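Gamma-hexachlorocyclohexane dehydrochlorinase (PDB 3A76) catalyses two successive 1,2-anti dehydrochlorinations that turn the pollutant gamma-hexachlorocyclohexane (lindane) into a tetrachlorocyclohexadiene, acting as a homotrimer. Local coordinates at residues M87-L98 with I111-E122. Residues are numbered along the deposited sequence; the frame is centred on the assembly and turned at random.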
loop_
_atom_site.group_PDB
_atom_site.type_symbol
_atom_site.label_atom_id
_atom_site.label_comp_id
_atom_site.label_asym_id
_atom_site.label_seq_id
_atom_site.Cartn_x
_atom_site.Cartn_y
_atom_site.Cartn_z
ATOM N N MET B 87 -8.748 7.967 21.449
ATOM C CA MET B 87 -7.275 8.081 21.499
ATOM C C MET B 87 -6.687 9.112 20.516
ATOM O O MET B 87 -5.676 9.761 20.808
ATOM C CB MET B 87 -6.649 6.700 21.244
ATOM C CG MET B 87 -5.147 6.619 21.461
ATOM S SD MET B 87 -4.486 4.943 21.252
ATOM C CE MET B 87 -4.805 4.260 22.884
ATOM N N PHE B 88 -7.324 9.243 19.355
ATOM C CA PHE B 88 -6.817 10.056 18.246
ATOM C C PHE B 88 -7.813 11.140 17.847
ATOM O O PHE B 88 -9.028 10.907 17.871
ATOM C CB PHE B 88 -6.650 9.185 17.003
ATOM C CG PHE B 88 -5.513 8.204 17.064
ATOM C CD1 PHE B 88 -4.242 8.574 16.634
ATOM C CD2 PHE B 88 -5.736 6.885 17.466
ATOM C CE1 PHE B 88 -3.204 7.671 16.647
ATOM C CE2 PHE B 88 -4.688 5.966 17.494
ATOM C CZ PHE B 88 -3.419 6.356 17.079
ATOM N N HIS B 89 -7.320 12.300 17.430
ATOM C CA HIS B 89 -8.206 13.266 16.764
ATOM C C HIS B 89 -8.612 12.709 15.405
ATOM O O HIS B 89 -9.796 12.657 15.058
ATOM C CB HIS B 89 -7.555 14.642 16.656
ATOM C CG HIS B 89 -7.503 15.361 17.963
ATOM N ND1 HIS B 89 -8.644 15.712 18.659
ATOM C CD2 HIS B 89 -6.456 15.763 18.719
ATOM C CE1 HIS B 89 -8.297 16.307 19.784
ATOM N NE2 HIS B 89 -6.978 16.349 19.845
ATOM N N GLU B 90 -7.606 12.279 14.657
ATOM C CA GLU B 90 -7.788 11.405 13.516
ATOM C C GLU B 90 -6.549 10.548 13.322
ATOM O O GLU B 90 -5.493 10.791 13.915
ATOM C CB GLU B 90 -8.128 12.150 12.196
ATOM C CG GLU B 90 -7.782 13.651 12.007
ATOM C CD GLU B 90 -6.528 14.149 12.697
ATOM O OE1 GLU B 90 -5.472 13.514 12.615
ATOM O OE2 GLU B 90 -6.594 15.223 13.315
ATOM N N CYS B 91 -6.684 9.541 12.479
ATOM C CA CYS B 91 -5.552 8.721 12.111
ATOM C C CYS B 91 -5.810 8.178 10.725
ATOM O O CYS B 91 -6.942 8.210 10.238
ATOM C CB CYS B 91 -5.365 7.569 13.110
ATOM S SG CYS B 91 -6.779 6.519 13.189
ATOM N N ILE B 92 -4.757 7.652 10.104
ATOM C CA ILE B 92 -4.923 6.949 8.844
ATOM C C ILE B 92 -4.027 5.695 8.792
ATOM O O ILE B 92 -2.835 5.781 9.061
ATOM C CB ILE B 92 -4.692 7.915 7.633
ATOM C CG1 ILE B 92 -5.117 7.249 6.323
ATOM C CG2 ILE B 92 -3.257 8.529 7.624
ATOM C CD1 ILE B 92 -4.078 6.497 5.757
ATOM N N HIS B 93 -4.626 4.552 8.448
ATOM C CA HIS B 93 -3.926 3.273 8.262
ATOM C C HIS B 93 -3.631 2.971 6.784
ATOM O O HIS B 93 -4.555 2.866 5.976
ATOM C CB HIS B 93 -4.789 2.117 8.781
ATOM C CG HIS B 93 -4.954 2.079 10.264
ATOM N ND1 HIS B 93 -5.844 2.890 10.934
ATOM C CD2 HIS B 93 -4.371 1.299 11.206
ATOM C CE1 HIS B 93 -5.794 2.621 12.227
ATOM N NE2 HIS B 93 -4.908 1.659 12.419
ATOM N N TYR B 94 -2.356 2.811 6.444
ATOM C CA TYR B 94 -1.977 2.326 5.115
ATOM C C TYR B 94 -1.573 0.844 5.166
ATOM O O TYR B 94 -0.465 0.512 5.576
ATOM C CB TYR B 94 -0.819 3.160 4.516
ATOM C CG TYR B 94 -1.070 4.647 4.374
ATOM C CD1 TYR B 94 -1.820 5.148 3.310
ATOM C CD2 TYR B 94 -0.507 5.560 5.268
ATOM C CE1 TYR B 94 -2.050 6.510 3.164
ATOM C CE2 TYR B 94 -0.735 6.934 5.126
ATOM C CZ TYR B 94 -1.503 7.399 4.065
ATOM O OH TYR B 94 -1.719 8.759 3.898
ATOM N N GLY B 95 -2.480 -0.019 4.732
ATOM C CA GLY B 95 -2.292 -1.448 4.669
ATOM C C GLY B 95 -1.735 -1.931 3.349
ATOM O O GLY B 95 -2.273 -1.628 2.275
ATOM N N THR B 96 -0.645 -2.695 3.460
ATOM C CA THR B 96 0.117 -3.203 2.333
ATOM C C THR B 96 0.555 -4.653 2.652
ATOM O O THR B 96 0.415 -5.123 3.812
ATOM C CB THR B 96 1.432 -2.376 2.099
ATOM O OG1 THR B 96 2.300 -2.559 3.216
ATOM C CG2 THR B 96 1.179 -0.893 1.973
ATOM N N ASN B 97 1.099 -5.321 1.629
ATOM C CA ASN B 97 1.790 -6.630 1.744
ATOM C C ASN B 97 0.948 -7.795 2.255
ATOM O O ASN B 97 1.489 -8.722 2.850
ATOM C CB ASN B 97 3.039 -6.540 2.623
ATOM C CG ASN B 97 4.001 -5.469 2.185
ATOM O OD1 ASN B 97 4.777 -4.973 3.006
ATOM N ND2 ASN B 97 3.970 -5.106 0.896
ATOM N N LEU B 98 -0.362 -7.735 2.034
ATOM C CA LEU B 98 -1.278 -8.792 2.446
ATOM C C LEU B 98 -0.842 -10.074 1.758
ATOM O O LEU B 98 -0.821 -10.155 0.535
ATOM C CB LEU B 98 -2.712 -8.479 2.037
ATOM C CG LEU B 98 -3.894 -8.918 2.920
ATOM C CD1 LEU B 98 -5.022 -9.433 2.060
ATOM C CD2 LEU B 98 -3.568 -9.929 4.007
ATOM N N ILE B 111 -0.839 -12.601 6.701
ATOM C CA ILE B 111 0.018 -11.560 7.293
ATOM C C ILE B 111 -0.118 -10.271 6.460
ATOM O O ILE B 111 -0.395 -10.317 5.263
ATOM C CB ILE B 111 1.523 -11.966 7.417
ATOM C CG1 ILE B 111 1.996 -12.705 6.166
ATOM C CG2 ILE B 111 1.783 -12.796 8.695
ATOM C CD1 ILE B 111 3.488 -12.884 6.109
ATOM N N GLY B 112 0.073 -9.136 7.115
ATOM C CA GLY B 112 -0.001 -7.841 6.463
ATOM C C GLY B 112 0.793 -6.835 7.256
ATOM O O GLY B 112 1.065 -7.028 8.443
ATOM N N ASP B 113 1.175 -5.758 6.593
ATOM C CA ASP B 113 1.911 -4.697 7.258
ATOM C C ASP B 113 1.091 -3.409 7.220
ATOM O O ASP B 113 0.362 -3.170 6.281
ATOM C CB ASP B 113 3.269 -4.517 6.590
ATOM C CG ASP B 113 4.161 -5.729 6.772
ATOM O OD1 ASP B 113 4.546 -6.021 7.943
ATOM O OD2 ASP B 113 4.465 -6.378 5.743
ATOM N N VAL B 114 1.186 -2.586 8.256
ATOM C CA VAL B 114 0.436 -1.336 8.226
ATOM C C VAL B 114 1.324 -0.197 8.635
ATOM O O VAL B 114 2.137 -0.330 9.541
ATOM C CB VAL B 114 -0.872 -1.369 9.107
ATOM C CG1 VAL B 114 -0.552 -1.488 10.608
ATOM C CG2 VAL B 114 -1.775 -0.142 8.817
ATOM N N LEU B 115 1.155 0.923 7.951
ATOM C CA LEU B 115 1.727 2.187 8.378
ATOM C C LEU B 115 0.584 3.087 8.817
ATOM O O LEU B 115 -0.341 3.382 8.025
ATOM C CB LEU B 115 2.526 2.798 7.227
ATOM C CG LEU B 115 3.557 3.922 7.391
ATOM C CD1 LEU B 115 3.054 5.204 6.769
ATOM C CD2 LEU B 115 4.107 4.100 8.814
ATOM N N LEU B 116 0.644 3.499 10.085
ATOM C CA LEU B 116 -0.342 4.389 10.681
ATOM C C LEU B 116 0.254 5.750 11.000
ATOM O O LEU B 116 1.250 5.847 11.729
ATOM C CB LEU B 116 -0.933 3.789 11.971
ATOM C CG LEU B 116 -1.925 4.618 12.824
ATOM C CD1 LEU B 116 -2.823 3.740 13.650
ATOM C CD2 LEU B 116 -1.218 5.605 13.773
ATOM N N LEU B 117 -0.386 6.792 10.480
ATOM C CA LEU B 117 -0.109 8.184 10.864
ATOM C C LEU B 117 -1.337 8.766 11.551
ATOM O O LEU B 117 -2.450 8.614 11.059
ATOM C CB LEU B 117 0.204 9.018 9.626
ATOM C CG LEU B 117 1.283 8.510 8.689
ATOM C CD1 LEU B 117 1.346 9.380 7.429
ATOM C CD2 LEU B 117 2.606 8.481 9.420
ATOM N N GLY B 118 -1.139 9.435 12.686
ATOM C CA GLY B 118 -2.258 10.021 13.409
ATOM C C GLY B 118 -1.901 11.129 14.369
ATOM O O GLY B 118 -0.736 11.404 14.602
ATOM N N ASN B 119 -2.923 11.786 14.904
ATOM C CA ASN B 119 -2.720 12.739 15.990
ATOM C C ASN B 119 -3.370 12.219 17.258
ATOM O O ASN B 119 -4.579 12.008 17.293
ATOM C CB ASN B 119 -3.286 14.129 15.657
ATOM C CG ASN B 119 -2.357 14.951 14.795
ATOM O OD1 ASN B 119 -1.183 15.108 15.107
ATOM N ND2 ASN B 119 -2.891 15.508 13.713
ATOM N N LEU B 120 -2.566 12.020 18.294
ATOM C CA LEU B 120 -3.082 11.607 19.603
ATOM C C LEU B 120 -3.782 12.759 20.296
ATOM O O LEU B 120 -3.244 13.848 20.362
ATOM C CB LEU B 120 -1.944 11.108 20.491
ATOM C CG LEU B 120 -1.228 9.830 20.063
ATOM C CD1 LEU B 120 0.022 9.650 20.918
ATOM C CD2 LEU B 120 -2.152 8.613 20.128
ATOM N N VAL B 121 -4.982 12.522 20.807
ATOM C CA VAL B 121 -5.684 13.530 21.602
ATOM C C VAL B 121 -4.825 13.964 22.795
ATOM O O VAL B 121 -4.703 15.158 23.079
ATOM C CB VAL B 121 -7.067 13.030 22.083
ATOM C CG1 VAL B 121 -7.681 14.018 23.088
ATOM C CG2 VAL B 121 -7.996 12.835 20.905
ATOM N N GLU B 122 -4.227 12.986 23.474
ATOM C CA GLU B 122 -3.311 13.234 24.580
ATOM C C GLU B 122 -2.057 13.935 24.057
ATOM O O GLU B 122 -1.171 13.307 23.478
ATOM C CB GLU B 122 -2.956 11.914 25.302
ATOM C CG GLU B 122 -2.351 12.065 26.711
ATOM C CD GLU B 122 -3.404 12.364 27.789
ATOM O OE1 GLU B 122 -3.963 13.488 27.813
ATOM O OE2 GLU B 122 -3.664 11.468 28.630
HETATM O O HOH W 1 -4.591 10.309 23.018
HETATM O O HOH W 2 3.041 -8.711 5.284
#
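L116 lies alongside H93 at the tight centre of this contact, its CD1 placed over one face of the imidazole and only 3.2 Å from H93 NE2; with CG anti to the backbone N, the L116 side chain is set beside that ring. V114 CG2 meets the ring at its edge, in plane, so two branched side chains of 111-122 bound the imidazole on different sides. H93, inferred to be the proton acceptor, is hydrogen-bonded through ND1 to OD1 of D45, another inferred active-site residue, and touches bound spermidine; NE2 is buried without a modelled partner.

The other methyl of L116, CD2, reaches F88 CZ at 4.0 Å. L120 CD2 lies over one face of the F88 ring, toward the rim, in a CH-pi contact 4.1 Å from the centroid; C91 CB is over the opposite face, likewise off-centre.

These pairs belong to an antiparallel beta hairpin of the SnoaL-like fold, its strand axes at 161°. Paired backbone bonds join I92 with L117, Y94 with L115 and T96 with D113; Y94 N to L115 O is short (2.6 Å) and nearly straight (172°). On the face carrying I92, Y94, L115 and L117 the hairpin packs against other subunits of the trimer, and Y94 OH bonds V114 O of the second subunit.

The end at H89, V121 and E122 is the solvent side, though V121 CG2 makes a close CH-pi contact there, 3.6 Å from the H89 ring centre, the side chains crossing at about a right angle. Nearby, N119 ND2 bonds E90 OE1 weakly (3.4 Å), carboxylate and amide planes 85° apart; their stronger partners are Y155 OH of the second subunit for E90, and S126 OG and F164 O for N119. V121 N bonds M87 O directly (2.8 Å), and a water also links M87 O to E122 N.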